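PDB 2OQH: putative isomerase from Streptomyces coelicolor A3, which belongs to the enolase superfamily, in the mandelate racemase and muconate lactonizing enzyme group, and probably dehydrates D-glucarate to 5-dehydro-4-deoxy-D-glucarate. Local coordinates for residues G122-E127 and S315-S320; V266-V271 and G293-S298; M247-F252 and Y272-I277; S115-L120 and H309-S314; D165-K170 and P190-R195. All coordinates share one frame; numbering follows the deposited sequence.

Contact 1 of 5, residues G122-E127 and S315-S320; sequences GAVRDE and STPVLS. With SO4 (sulfate ion), chain E.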
# COMPACT_ATOMS: atom_id res chain seq x y z
N GLY A 122 -0.86 -3.03 -20.01
CA GLY A 122 -0.11 -4.25 -20.19
C GLY A 122 1.09 -4.36 -19.28
O GLY A 122 1.62 -3.36 -18.78
N ALA A 123 1.54 -5.59 -19.07
CA ALA A 123 2.66 -5.88 -18.21
C ALA A 123 4.01 -5.44 -18.75
O ALA A 123 4.28 -5.58 -19.95
CB ALA A 123 2.69 -7.36 -17.90
N VAL A 124 4.84 -4.90 -17.86
CA VAL A 124 6.20 -4.50 -18.19
C VAL A 124 7.09 -5.33 -17.28
O VAL A 124 8.31 -5.37 -17.44
CB VAL A 124 6.46 -2.99 -17.94
CG1 VAL A 124 5.75 -2.17 -18.99
CG2 VAL A 124 5.99 -2.59 -16.55
N ARG A 125 6.46 -5.99 -16.32
CA ARG A 125 7.12 -6.88 -15.38
C ARG A 125 6.08 -7.89 -14.88
O ARG A 125 4.90 -7.55 -14.75
CB ARG A 125 7.74 -6.10 -14.20
CG ARG A 125 6.76 -5.40 -13.27
CD ARG A 125 7.51 -4.76 -12.10
NE ARG A 125 8.45 -3.72 -12.53
CZ ARG A 125 8.09 -2.50 -12.92
NH1 ARG A 125 6.81 -2.16 -12.92
NH2 ARG A 125 9.01 -1.62 -13.30
N ASP A 126 6.50 -9.12 -14.60
CA ASP A 126 5.56 -10.14 -14.14
C ASP A 126 5.74 -10.54 -12.68
O ASP A 126 4.87 -11.19 -12.09
CB ASP A 126 5.67 -11.38 -15.04
CG ASP A 126 7.03 -12.03 -14.96
OD1 ASP A 126 8.05 -11.30 -14.99
OD2 ASP A 126 7.10 -13.29 -14.90
N GLU A 127 6.87 -10.14 -12.10
CA GLU A 127 7.17 -10.44 -10.71
C GLU A 127 7.32 -9.15 -9.91
O GLU A 127 7.98 -8.21 -10.36
CB GLU A 127 8.45 -11.27 -10.60
CG GLU A 127 8.31 -12.68 -11.14
CD GLU A 127 7.23 -13.47 -10.42
OE1 GLU A 127 7.23 -13.46 -9.17
OE2 GLU A 127 6.38 -14.10 -11.10
N SER A 315 1.91 -3.05 -14.66
CA SER A 315 1.77 -2.19 -15.84
C SER A 315 2.43 -0.82 -15.71
O SER A 315 2.32 0.01 -16.61
CB SER A 315 0.28 -1.99 -16.14
OG SER A 315 -0.37 -1.34 -15.06
N THR A 316 3.12 -0.59 -14.60
CA THR A 316 3.72 0.73 -14.37
C THR A 316 5.25 0.74 -14.25
O THR A 316 5.81 0.34 -13.23
CB THR A 316 3.09 1.35 -13.10
OG1 THR A 316 1.66 1.28 -13.20
CG2 THR A 316 3.51 2.80 -12.94
N PRO A 317 5.93 1.24 -15.29
CA PRO A 317 7.39 1.32 -15.31
C PRO A 317 8.08 1.88 -14.06
O PRO A 317 8.99 1.25 -13.53
CB PRO A 317 7.67 2.16 -16.56
CG PRO A 317 6.61 1.70 -17.49
CD PRO A 317 5.38 1.69 -16.59
N VAL A 318 7.66 3.04 -13.59
CA VAL A 318 8.30 3.66 -12.42
C VAL A 318 8.23 2.85 -11.11
O VAL A 318 9.03 3.08 -10.20
CB VAL A 318 7.74 5.08 -12.19
CG1 VAL A 318 6.33 5.02 -11.63
CG2 VAL A 318 8.66 5.85 -11.26
N LEU A 319 7.30 1.91 -11.01
CA LEU A 319 7.20 1.10 -9.80
C LEU A 319 8.17 -0.07 -9.90
O LEU A 319 7.77 -1.24 -9.91
CB LEU A 319 5.76 0.61 -9.61
CG LEU A 319 4.80 1.74 -9.19
CD1 LEU A 319 3.36 1.29 -9.31
CD2 LEU A 319 5.13 2.16 -7.78
N SER A 320 9.46 0.25 -9.95
CA SER A 320 10.52 -0.73 -10.08
C SER A 320 11.19 -1.15 -8.78
O SER A 320 12.20 -1.86 -8.80
CB SER A 320 11.59 -0.18 -11.02
OG SER A 320 12.13 1.01 -10.48
S SO4 E . 12.10 -3.95 -13.33
O1 SO4 E . 11.82 -3.05 -12.19
O2 SO4 E . 12.15 -3.17 -14.58
O3 SO4 E . 11.02 -4.97 -13.42
O4 SO4 E . 13.39 -4.62 -13.13
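The guanidinium group of Arg-125 reads two successive carbonyls of the facing loop. NH1 donates to Thr-316 O at 2.7 Å, and NH2 donates to Pro-317 O at 2.9 Å. Both oxygens lie close to the guanidinium plane, at its edge. They are met differently, though: NH1 comes down well above the plane of the Thr-316 carbonyl, while NH2 is only tilted from that of Pro-317. Thr-316 O has a second donor, Leu-319 N at 3.1 Å, arriving on the opposite face of the carbonyl within the type I turn that runs from Thr-316 to Leu-319. Leu-319 O sits over the centre of the guanidinium, 3.3 Å from Arg-125 CZ, so a carbonyl also rests on one face of the group. The arginine chain turns at its third torsion (chi3 63°), which swings NE round to a sulfate ion, probably from the crystallisation liquor; NE reaches its O3 at 3.0 Å, and weaker bonds run from NE and NH2 to O1. Further out the contact turns apolar. Val-124 lays CG2 against the backbone leading into Pro-317, and its CG1 meets Pro-317 CG at 4.2 Å. At the far end Gly-122 O accepts a CA-H contact from Ser-315 CA at 3.2 Å. Ser-315 OG itself bonds back to Ala-311 O in the helix before it. The loop entering strand 127-134 is thus tied to the loop leaving helix 303-315, an arrangement that belongs to the N-terminal end of the strands in an enolase-superfamily TIM barrel, the end away from the active site.

Contact 2 of 5, residues V266-V271 and G293-S298; sequences VIHGDV and GMNLHS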
# COMPACT_ATOMS: atom_id res chain seq x y z
N VAL A 266 10.77 10.77 -3.15
CA VAL A 266 10.05 9.55 -3.48
C VAL A 266 8.66 9.59 -2.87
O VAL A 266 8.50 9.95 -1.70
CB VAL A 266 10.80 8.31 -2.92
CG1 VAL A 266 10.05 7.03 -3.29
CG2 VAL A 266 12.22 8.27 -3.45
N ILE A 267 7.65 9.22 -3.66
CA ILE A 267 6.29 9.20 -3.15
C ILE A 267 5.72 7.79 -3.16
O ILE A 267 5.96 7.02 -4.08
CB ILE A 267 5.35 10.09 -3.98
CG1 ILE A 267 5.81 11.55 -3.90
CG2 ILE A 267 3.92 9.98 -3.45
CD1 ILE A 267 4.95 12.51 -4.69
N HIS A 268 4.96 7.45 -2.12
CA HIS A 268 4.33 6.14 -2.00
C HIS A 268 2.91 6.18 -2.58
O HIS A 268 2.09 6.98 -2.14
CB HIS A 268 4.22 5.72 -0.53
CG HIS A 268 5.31 4.80 -0.07
ND1 HIS A 268 5.56 3.58 -0.65
CD2 HIS A 268 6.20 4.92 0.94
CE1 HIS A 268 6.55 2.98 -0.02
NE2 HIS A 268 6.96 3.78 0.94
N GLY A 269 2.63 5.34 -3.56
CA GLY A 269 1.29 5.29 -4.10
C GLY A 269 0.52 4.33 -3.22
O GLY A 269 1.12 3.66 -2.37
N ASP A 270 -0.80 4.26 -3.39
CA ASP A 270 -1.65 3.37 -2.61
C ASP A 270 -3.08 3.62 -3.08
O ASP A 270 -3.68 4.66 -2.80
CB ASP A 270 -1.54 3.67 -1.11
CG ASP A 270 -2.45 2.78 -0.27
OD1 ASP A 270 -3.23 1.99 -0.84
OD2 ASP A 270 -2.38 2.88 0.98
N VAL A 271 -3.61 2.65 -3.81
CA VAL A 271 -4.95 2.74 -4.35
C VAL A 271 -6.00 3.08 -3.31
O VAL A 271 -6.90 3.88 -3.55
CB VAL A 271 -5.35 1.42 -5.04
CG1 VAL A 271 -6.83 1.42 -5.38
CG2 VAL A 271 -4.52 1.24 -6.29
N GLY A 293 10.98 9.20 -7.34
CA GLY A 293 10.91 7.76 -7.30
C GLY A 293 9.49 7.48 -6.83
O GLY A 293 8.80 8.40 -6.37
N MSE A 294 9.04 6.24 -6.94
CA MSE A 294 7.70 5.87 -6.48
C MSE A 294 7.70 4.42 -6.03
O MSE A 294 8.46 3.60 -6.53
CB MSE A 294 6.66 6.04 -7.59
CG MSE A 294 5.23 5.66 -7.15
SE MSE A 294 3.88 5.70 -8.56
CE MSE A 294 2.31 5.68 -7.42
N ASN A 295 6.84 4.11 -5.07
CA ASN A 295 6.71 2.75 -4.57
C ASN A 295 5.28 2.68 -4.05
O ASN A 295 4.56 3.68 -4.09
CB ASN A 295 7.71 2.52 -3.43
CG ASN A 295 8.02 1.05 -3.21
OD1 ASN A 295 7.64 0.18 -4.01
ND2 ASN A 295 8.74 0.76 -2.13
N LEU A 296 4.84 1.51 -3.60
CA LEU A 296 3.50 1.41 -3.06
C LEU A 296 3.54 1.18 -1.56
O LEU A 296 4.39 0.45 -1.05
CB LEU A 296 2.70 0.29 -3.74
CG LEU A 296 2.30 0.50 -5.20
CD1 LEU A 296 1.38 -0.63 -5.63
CD2 LEU A 296 1.60 1.85 -5.37
N HIS A 297 2.61 1.82 -0.86
CA HIS A 297 2.50 1.70 0.58
C HIS A 297 1.43 0.65 0.88
O HIS A 297 0.46 0.53 0.13
CB HIS A 297 2.08 3.05 1.17
CG HIS A 297 1.67 2.99 2.61
ND1 HIS A 297 0.35 2.90 3.01
CD2 HIS A 297 2.40 3.03 3.75
CE1 HIS A 297 0.29 2.88 4.32
NE2 HIS A 297 1.53 2.96 4.80
N SER A 298 1.61 -0.10 1.96
CA SER A 298 0.63 -1.12 2.31
C SER A 298 -0.11 -0.80 3.60
O SER A 298 0.50 -0.48 4.62
CB SER A 298 1.31 -2.48 2.46
OG SER A 298 0.40 -3.41 3.01
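Asn-295 O is held by two neighbours across the strands: Gly-269 N donates to it at a short 2.6 Å, and His-268 CA offers a CA-H contact at 3.2 Å. This belongs to a parallel pair of the TIM barrel, strands 266-269 and 293-296, in register from Val-266 opposite Gly-293 to Gly-269 opposite Leu-296. The ladder continues with Ile-267 N to Gly-293 O, Asn-295 N to Ile-267 O, and His-297 N to Gly-269 O at 2.8 Å. His-268 and Asn-295 point the same way on one face of the sheet, side by side, imidazole and amide planes 22° apart, with CE1 of the ring 3.6 Å from Asn-295 CB. The amide is fixed from outside, ND2 bonding Tyr-221 OH and Ala-322 O. Were His-268 an alanine, the Asn-295 side chain is likely to lose the ring beside it, and Glu-223 the weak bond from NE2. Past the strand ends, His-297 ND1 points at Asp-270 OD2 in a straight but weak bond of 3.4 Å, OD2 lying in the ring plane at its edge, the carboxylate itself turned 41° from it; the pairing recalls the His-Asp dyad of mandelate racemase. Asp-270 OD1 meanwhile caps Tyr-272 N. On the other face, the extended selenomethionine Met-294 brings CE to 3.5 Å from Gly-269 CA, just where a side chain on that glycine would clash.

Contact 3 of 5, residues M247-F252 and Y272-I277; sequences MCVVRF and YKWGGI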
# COMPACT_ATOMS: atom_id res chain seq x y z
N MSE A 247 2.48 10.27 3.87
CA MSE A 247 1.78 11.03 4.91
C MSE A 247 1.65 12.54 4.64
O MSE A 247 0.64 13.13 5.02
CB MSE A 247 2.46 10.84 6.26
CG MSE A 247 2.29 9.44 6.86
SE MSE A 247 3.20 9.24 8.56
CE MSE A 247 2.02 10.29 9.66
N CYS A 248 2.65 13.17 4.02
CA CYS A 248 2.54 14.61 3.77
C CYS A 248 2.04 14.94 2.35
O CYS A 248 1.72 16.08 2.05
CB CYS A 248 3.87 15.33 4.06
SG CYS A 248 5.18 15.15 2.84
N VAL A 249 1.99 13.92 1.50
CA VAL A 249 1.48 14.05 0.13
C VAL A 249 0.61 12.81 -0.06
O VAL A 249 1.12 11.76 -0.46
CB VAL A 249 2.59 14.04 -0.93
CG1 VAL A 249 1.97 14.01 -2.33
CG2 VAL A 249 3.48 15.27 -0.78
N VAL A 250 -0.69 12.93 0.23
CA VAL A 250 -1.61 11.79 0.11
C VAL A 250 -2.82 12.06 -0.78
O VAL A 250 -3.79 11.31 -0.77
CB VAL A 250 -2.12 11.36 1.51
CG1 VAL A 250 -0.94 11.06 2.42
CG2 VAL A 250 -3.00 12.45 2.11
N ARG A 251 -2.74 13.13 -1.56
CA ARG A 251 -3.80 13.52 -2.47
C ARG A 251 -3.20 14.53 -3.43
O ARG A 251 -2.26 15.24 -3.06
CB ARG A 251 -4.97 14.14 -1.70
CG ARG A 251 -4.60 15.38 -0.91
CD ARG A 251 -5.79 15.93 -0.14
NE ARG A 251 -5.47 17.26 0.38
CZ ARG A 251 -6.36 18.22 0.61
NH1 ARG A 251 -7.65 18.02 0.37
NH2 ARG A 251 -5.95 19.41 1.06
N PHE A 252 -3.72 14.61 -4.64
CA PHE A 252 -3.18 15.54 -5.62
C PHE A 252 -3.12 16.99 -5.16
O PHE A 252 -2.22 17.72 -5.56
CB PHE A 252 -3.96 15.41 -6.93
CG PHE A 252 -3.65 14.14 -7.66
CD1 PHE A 252 -2.44 13.99 -8.33
CD2 PHE A 252 -4.55 13.07 -7.65
CE1 PHE A 252 -2.12 12.78 -8.97
CE2 PHE A 252 -4.23 11.87 -8.27
CZ PHE A 252 -3.02 11.72 -8.94
N TYR A 272 -5.87 2.47 -2.14
CA TYR A 272 -6.82 2.66 -1.07
C TYR A 272 -6.69 4.00 -0.38
O TYR A 272 -7.64 4.46 0.25
CB TYR A 272 -6.68 1.48 -0.11
CG TYR A 272 -6.74 0.21 -0.91
CD1 TYR A 272 -7.92 -0.16 -1.55
CD2 TYR A 272 -5.58 -0.50 -1.21
CE1 TYR A 272 -7.95 -1.20 -2.47
CE2 TYR A 272 -5.60 -1.55 -2.14
CZ TYR A 272 -6.78 -1.89 -2.77
OH TYR A 272 -6.81 -2.89 -3.73
N LYS A 273 -5.54 4.64 -0.53
CA LYS A 273 -5.32 5.94 0.07
C LYS A 273 -5.70 7.06 -0.92
O LYS A 273 -6.20 8.11 -0.53
CB LYS A 273 -3.85 6.07 0.49
CG LYS A 273 -3.48 7.37 1.20
CD LYS A 273 -2.00 7.37 1.63
CE LYS A 273 -1.77 6.54 2.89
NZ LYS A 273 -1.65 7.40 4.10
N TRP A 274 -5.47 6.80 -2.21
CA TRP A 274 -5.76 7.77 -3.27
C TRP A 274 -7.12 7.63 -3.96
O TRP A 274 -7.45 8.38 -4.87
CB TRP A 274 -4.63 7.73 -4.30
CG TRP A 274 -3.34 8.27 -3.74
CD1 TRP A 274 -2.58 7.71 -2.75
CD2 TRP A 274 -2.71 9.51 -4.07
NE1 TRP A 274 -1.52 8.53 -2.43
CE2 TRP A 274 -1.57 9.64 -3.23
CE3 TRP A 274 -2.99 10.53 -5.00
CZ2 TRP A 274 -0.72 10.76 -3.29
CZ3 TRP A 274 -2.14 11.64 -5.05
CH2 TRP A 274 -1.02 11.74 -4.21
N GLY A 275 -7.90 6.64 -3.54
CA GLY A 275 -9.23 6.47 -4.09
C GLY A 275 -9.45 5.62 -5.33
O GLY A 275 -10.59 5.46 -5.76
N GLY A 276 -8.39 5.07 -5.91
CA GLY A 276 -8.59 4.26 -7.10
C GLY A 276 -7.36 3.92 -7.91
O GLY A 276 -6.26 4.39 -7.64
N ILE A 277 -7.58 3.09 -8.93
CA ILE A 277 -6.52 2.64 -9.81
C ILE A 277 -6.04 3.72 -10.77
O ILE A 277 -4.83 3.91 -10.94
CB ILE A 277 -6.97 1.40 -10.59
CG1 ILE A 277 -7.08 0.22 -9.62
CG2 ILE A 277 -6.01 1.11 -11.74
CD1 ILE A 277 -7.49 -1.08 -10.25
O HOH W 1 0.80 8.94 -0.48
O HOH W 2 -5.42 10.25 1.31
O HOH W 3 -5.87 10.91 -2.32
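Trp-274 pushes the edge of its six-membered ring into the face of Phe-252, a T-shaped pair with centroids 5.0 Å apart and planes at 79°. CZ3 stands over the middle of the phenylalanine ring, and CE3 comes to 3.7 Å from Phe-252 CE2. One face of the indole is laid along the backbone of 250-251: Arg-251 N lies toward the rim, 3.5 Å from Trp-274 CH2, and Val-250 O sits over the ring centre. Beyond the edge, Val-249 CG1 touches Trp-274 CH2 at 4.2 Å. Val-250 uses CG1 against Lys-273 CD at 3.9 Å; the lysine chain bends at its last two torsions (chi3 -77°) and carries NZ to Asn-246 O. Three waters bridge the segments, one at the indole edge and another over its face. The first accepts from Trp-274 NE1 at 3.1 Å and donates to Val-249 O, while the other two each join Val-250 O to Lys-273 O, one of these four bonds being weak. With an alanine at Trp-274, the Phe-252 face would probably lose its partner and the first water its N-H donor. Outside this shell, Asp-254 takes the Val-250 N-H, and Phe-252 also meets the ring of His-286. The loop after strand 243-245 is therefore fitted to the short helix after strand 266-269 through aromatic contact and bridging water, so the carbonyls of Val-249, Val-250 and Lys-273 and the indole N-H find partners in water rather than in each other.

Contact 4 of 5, residues S115-L120 and H309-S314; sequences SVTDLL and HLAVVS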
# COMPACT_ATOMS: atom_id res chain seq x y z
N SER A 115 -7.41 -9.01 -18.45
CA SER A 115 -6.87 -8.82 -17.12
C SER A 115 -6.86 -7.33 -16.84
O SER A 115 -6.73 -6.53 -17.77
CB SER A 115 -5.44 -9.35 -17.05
OG SER A 115 -4.61 -8.66 -17.98
N VAL A 116 -7.00 -6.94 -15.58
CA VAL A 116 -6.97 -5.52 -15.26
C VAL A 116 -5.62 -4.96 -15.71
O VAL A 116 -5.53 -3.81 -16.12
CB VAL A 116 -7.14 -5.27 -13.75
CG1 VAL A 116 -6.84 -3.81 -13.43
CG2 VAL A 116 -8.57 -5.60 -13.34
N THR A 117 -4.59 -5.79 -15.66
CA THR A 117 -3.25 -5.38 -16.08
C THR A 117 -3.26 -4.93 -17.54
O THR A 117 -2.68 -3.89 -17.88
CB THR A 117 -2.25 -6.53 -15.94
OG1 THR A 117 -2.19 -6.93 -14.56
CG2 THR A 117 -0.87 -6.09 -16.41
N ASP A 118 -3.90 -5.72 -18.40
CA ASP A 118 -3.97 -5.38 -19.82
C ASP A 118 -4.85 -4.16 -20.08
O ASP A 118 -4.73 -3.52 -21.12
CB ASP A 118 -4.50 -6.56 -20.64
CG ASP A 118 -3.41 -7.54 -21.03
OD1 ASP A 118 -2.21 -7.17 -20.95
OD2 ASP A 118 -3.74 -8.68 -21.43
N LEU A 119 -5.73 -3.83 -19.14
CA LEU A 119 -6.57 -2.66 -19.33
C LEU A 119 -5.83 -1.41 -18.82
O LEU A 119 -6.27 -0.28 -19.05
CB LEU A 119 -7.90 -2.84 -18.60
CG LEU A 119 -8.80 -3.95 -19.18
CD1 LEU A 119 -10.07 -4.09 -18.36
CD2 LEU A 119 -9.14 -3.63 -20.64
N LEU A 120 -4.70 -1.62 -18.15
CA LEU A 120 -3.89 -0.52 -17.62
C LEU A 120 -2.61 -0.27 -18.42
O LEU A 120 -1.74 0.47 -17.98
CB LEU A 120 -3.53 -0.80 -16.16
CG LEU A 120 -4.67 -0.94 -15.15
CD1 LEU A 120 -4.11 -1.37 -13.80
CD2 LEU A 120 -5.42 0.37 -15.03
N HIS A 309 -3.20 -4.08 -6.53
CA HIS A 309 -1.90 -3.43 -6.50
C HIS A 309 -0.91 -4.08 -7.47
O HIS A 309 -0.13 -3.39 -8.13
CB HIS A 309 -1.33 -3.46 -5.08
CG HIS A 309 -1.75 -2.30 -4.24
ND1 HIS A 309 -2.40 -1.20 -4.76
CD2 HIS A 309 -1.55 -2.03 -2.93
CE1 HIS A 309 -2.59 -0.31 -3.81
NE2 HIS A 309 -2.07 -0.78 -2.69
N LEU A 310 -0.95 -5.41 -7.55
CA LEU A 310 -0.06 -6.14 -8.43
C LEU A 310 -0.30 -5.78 -9.89
O LEU A 310 0.63 -5.72 -10.68
CB LEU A 310 -0.24 -7.65 -8.23
CG LEU A 310 0.23 -8.14 -6.85
CD1 LEU A 310 -0.16 -9.60 -6.62
CD2 LEU A 310 1.73 -7.95 -6.77
N ALA A 311 -1.57 -5.53 -10.24
CA ALA A 311 -1.91 -5.15 -11.61
C ALA A 311 -1.31 -3.77 -11.90
O ALA A 311 -0.81 -3.52 -12.99
CB ALA A 311 -3.42 -5.11 -11.79
N VAL A 312 -1.36 -2.89 -10.91
CA VAL A 312 -0.81 -1.56 -11.10
C VAL A 312 0.70 -1.62 -11.26
O VAL A 312 1.24 -1.08 -12.22
CB VAL A 312 -1.18 -0.65 -9.92
CG1 VAL A 312 -0.51 0.72 -10.09
CG2 VAL A 312 -2.70 -0.48 -9.87
N VAL A 313 1.38 -2.31 -10.35
CA VAL A 313 2.83 -2.42 -10.43
C VAL A 313 3.27 -3.04 -11.75
O VAL A 313 4.17 -2.54 -12.43
CB VAL A 313 3.40 -3.27 -9.27
CG1 VAL A 313 4.90 -3.48 -9.47
CG2 VAL A 313 3.14 -2.59 -7.93
N SER A 314 2.60 -4.12 -12.12
CA SER A 314 2.89 -4.86 -13.34
C SER A 314 2.85 -3.99 -14.61
O SER A 314 3.65 -4.18 -15.52
CB SER A 314 1.90 -6.03 -13.48
OG SER A 314 2.14 -6.77 -14.66
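Thr-117 faces helix 303-315 with both branches of its side chain. With its first torsion at -60°, OG1 is swung over Ala-311, 3.5 Å from both CA and CB of that residue, while the methyl CG2 heads along the helix to Ser-314 and stops 3.5 Å from its OG. Ala-311 CB points into the helical turn 116-119 and meets Val-116 CG1 at 4.0 Å. Leu-120, one turn on from Val-116, completes the grip: its CD1 rests 4.0 Å from Ala-311 O and also touches Val-312 CG2 at 4.3 Å. Ala-311 is thus the residue met by three side chains at once, and the chains come close, with Thr-117 CA only 4.7 Å from Ala-311 CA. The short helix presenting these groups is capped at its start by Ser-115, whose OG accepts from Asp-118 N at 3.1 Å. Trp-105 of helix 85-112 packs on both Val-116 and Leu-120, and Ile-277 lies against Leu-120 and Val-312, so the seam continues into neighbouring helices. The contact joins the end of the N-terminal domain to barrel helix 303-315. What crosses between the two segments is van der Waals packing, and the small alanine probably lets the two backbones draw so close; the Ser-314 hydroxyl, beside the threonine methyl, finds its bond elsewhere, with Arg-125 O.

Contact 5 of 5, residues D165-K170 and P190-R195; sequences DAVKLK and PGVNLR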
# COMPACT_ATOMS: atom_id res chain seq x y z
N ASP A 165 14.41 -8.50 -0.93
CA ASP A 165 15.46 -7.65 -1.49
C ASP A 165 15.59 -6.37 -0.68
O ASP A 165 16.58 -5.64 -0.80
CB ASP A 165 15.14 -7.26 -2.93
CG ASP A 165 14.80 -8.43 -3.81
OD1 ASP A 165 15.43 -9.51 -3.67
OD2 ASP A 165 13.92 -8.27 -4.68
N ALA A 166 14.58 -6.09 0.13
CA ALA A 166 14.59 -4.87 0.93
C ALA A 166 14.09 -5.10 2.34
O ALA A 166 13.26 -5.98 2.58
CB ALA A 166 13.74 -3.81 0.25
N VAL A 167 14.59 -4.29 3.27
CA VAL A 167 14.20 -4.37 4.67
C VAL A 167 13.82 -2.98 5.15
O VAL A 167 14.46 -1.99 4.80
CB VAL A 167 15.35 -4.88 5.56
CG1 VAL A 167 14.93 -4.80 7.03
CG2 VAL A 167 15.70 -6.32 5.19
N LYS A 168 12.77 -2.90 5.96
CA LYS A 168 12.33 -1.61 6.47
C LYS A 168 12.12 -1.65 7.98
O LYS A 168 11.43 -2.52 8.50
CB LYS A 168 11.03 -1.22 5.76
CG LYS A 168 10.32 -0.00 6.31
CD LYS A 168 9.15 0.34 5.40
CE LYS A 168 8.19 1.31 6.03
NZ LYS A 168 7.44 0.67 7.13
N LEU A 169 12.75 -0.71 8.68
CA LEU A 169 12.63 -0.63 10.13
C LEU A 169 11.58 0.39 10.56
O LEU A 169 11.56 1.52 10.07
CB LEU A 169 13.97 -0.24 10.76
CG LEU A 169 13.93 0.09 12.26
CD1 LEU A 169 13.62 -1.18 13.07
CD2 LEU A 169 15.26 0.67 12.69
N LYS A 170 10.70 -0.02 11.46
CA LYS A 170 9.68 0.88 11.97
C LYS A 170 10.36 1.72 13.05
O LYS A 170 10.67 1.23 14.13
CB LYS A 170 8.52 0.09 12.58
CG LYS A 170 7.39 0.94 13.13
CD LYS A 170 6.25 0.08 13.65
CE LYS A 170 5.05 0.93 14.09
NZ LYS A 170 5.39 1.83 15.24
N PRO A 190 25.17 -5.96 4.28
CA PRO A 190 25.80 -4.95 3.42
C PRO A 190 25.07 -4.63 2.12
O PRO A 190 25.08 -3.48 1.67
CB PRO A 190 27.19 -5.53 3.17
CG PRO A 190 27.44 -6.36 4.39
CD PRO A 190 26.12 -7.04 4.58
N GLY A 191 24.44 -5.63 1.51
CA GLY A 191 23.79 -5.41 0.23
C GLY A 191 22.28 -5.34 0.14
O GLY A 191 21.73 -5.34 -0.96
N VAL A 192 21.59 -5.27 1.26
CA VAL A 192 20.14 -5.20 1.21
C VAL A 192 19.71 -3.74 1.09
O VAL A 192 20.41 -2.84 1.56
CB VAL A 192 19.51 -5.81 2.48
CG1 VAL A 192 19.66 -4.84 3.65
CG2 VAL A 192 18.06 -6.13 2.24
N ASN A 193 18.58 -3.50 0.43
CA ASN A 193 18.06 -2.14 0.34
C ASN A 193 17.45 -1.90 1.71
O ASN A 193 16.55 -2.61 2.13
CB ASN A 193 16.97 -2.05 -0.73
CG ASN A 193 17.53 -2.03 -2.13
OD1 ASN A 193 18.40 -1.22 -2.43
ND2 ASN A 193 17.04 -2.91 -2.98
N LEU A 194 17.96 -0.89 2.42
CA LEU A 194 17.49 -0.60 3.77
C LEU A 194 16.72 0.72 3.88
O LEU A 194 17.11 1.72 3.29
CB LEU A 194 18.69 -0.59 4.71
CG LEU A 194 18.45 -0.50 6.21
CD1 LEU A 194 17.57 -1.65 6.66
CD2 LEU A 194 19.79 -0.54 6.94
N ARG A 195 15.64 0.70 4.66
CA ARG A 195 14.78 1.87 4.85
C ARG A 195 14.37 2.01 6.32
O ARG A 195 14.48 1.07 7.09
CB ARG A 195 13.49 1.71 4.03
CG ARG A 195 13.69 1.26 2.60
CD ARG A 195 12.38 0.74 2.01
NE ARG A 195 12.56 0.20 0.66
CZ ARG A 195 11.62 -0.46 -0.00
NH1 ARG A 195 10.42 -0.67 0.55
NH2 ARG A 195 11.87 -0.92 -1.22
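Val-167 N donates to Asn-193 O at 2.8 Å, almost in line with the carbonyl bond, and Val-167 O takes Arg-195 N at 2.9 Å in return, so this residue is bonded on both its polar atoms. The ladder extends each way: Asn-193 N donates to Asp-165 O at 3.2 Å, approaching in the carbonyl plane, and Leu-169 N reaches Arg-195 O at 2.9 Å from above that carbonyl's plane. CA-H contacts fill in between, such as Ala-166 CA to Asn-193 O at 3.2 Å. The opposite edge of strand 166-170 is satisfied by strand 127-134, where Ala-166 and Lys-168 pair with Ala-132. Arg-195 runs extended from CG to NE and brings its guanidinium against Ala-166, whose CB sits over one face, offset toward the rim, 3.7 Å from NH2. Its charge is answered outside the segments: NE forms a salt bridge with Glu-220, and NH2 bonds Ala-322 O. Lys-168 shares that face of the sheet, and its NZ has a long, weak ion pair with Asp-197. On the other face the packing is apolar. Val-192, with CG2 anti to its own N, turns that methyl to 3.8 Å from Val-167 CG2, and Leu-194 CD1 lies against Val-167 CB at 4.1 Å. Lys-168 and Lys-170 match the Lys-x-Lys pattern of mandelate racemase relatives. The two parallel strands, joined through helix 175-188, make up a beta-alpha-beta crossover unit, the repeating piece of the TIM barrel.

From the N terminus, residues 115-120 and then 122-127 open contacts 4 and 1, whose partners at 309-314 and 315-320 come late in the chain; the two long loops therefore cross, and they touch through Ser-314. Both enclose the other three. Contact 5 closes first, a short loop within one beta-alpha-beta unit. Next 247-252 opens contact 3 and 266-271 opens contact 2; contact 3 closes at 272-277 and contact 2 at 293-298, so these cross. Contacts 2 and 5 pair strands of the same barrel sheet, contact 3 joins the loop after strand 243-245 to short helix 271-274, and contacts 1 and 4 bind helix 303-315 and the loop after it to the chain entering the barrel.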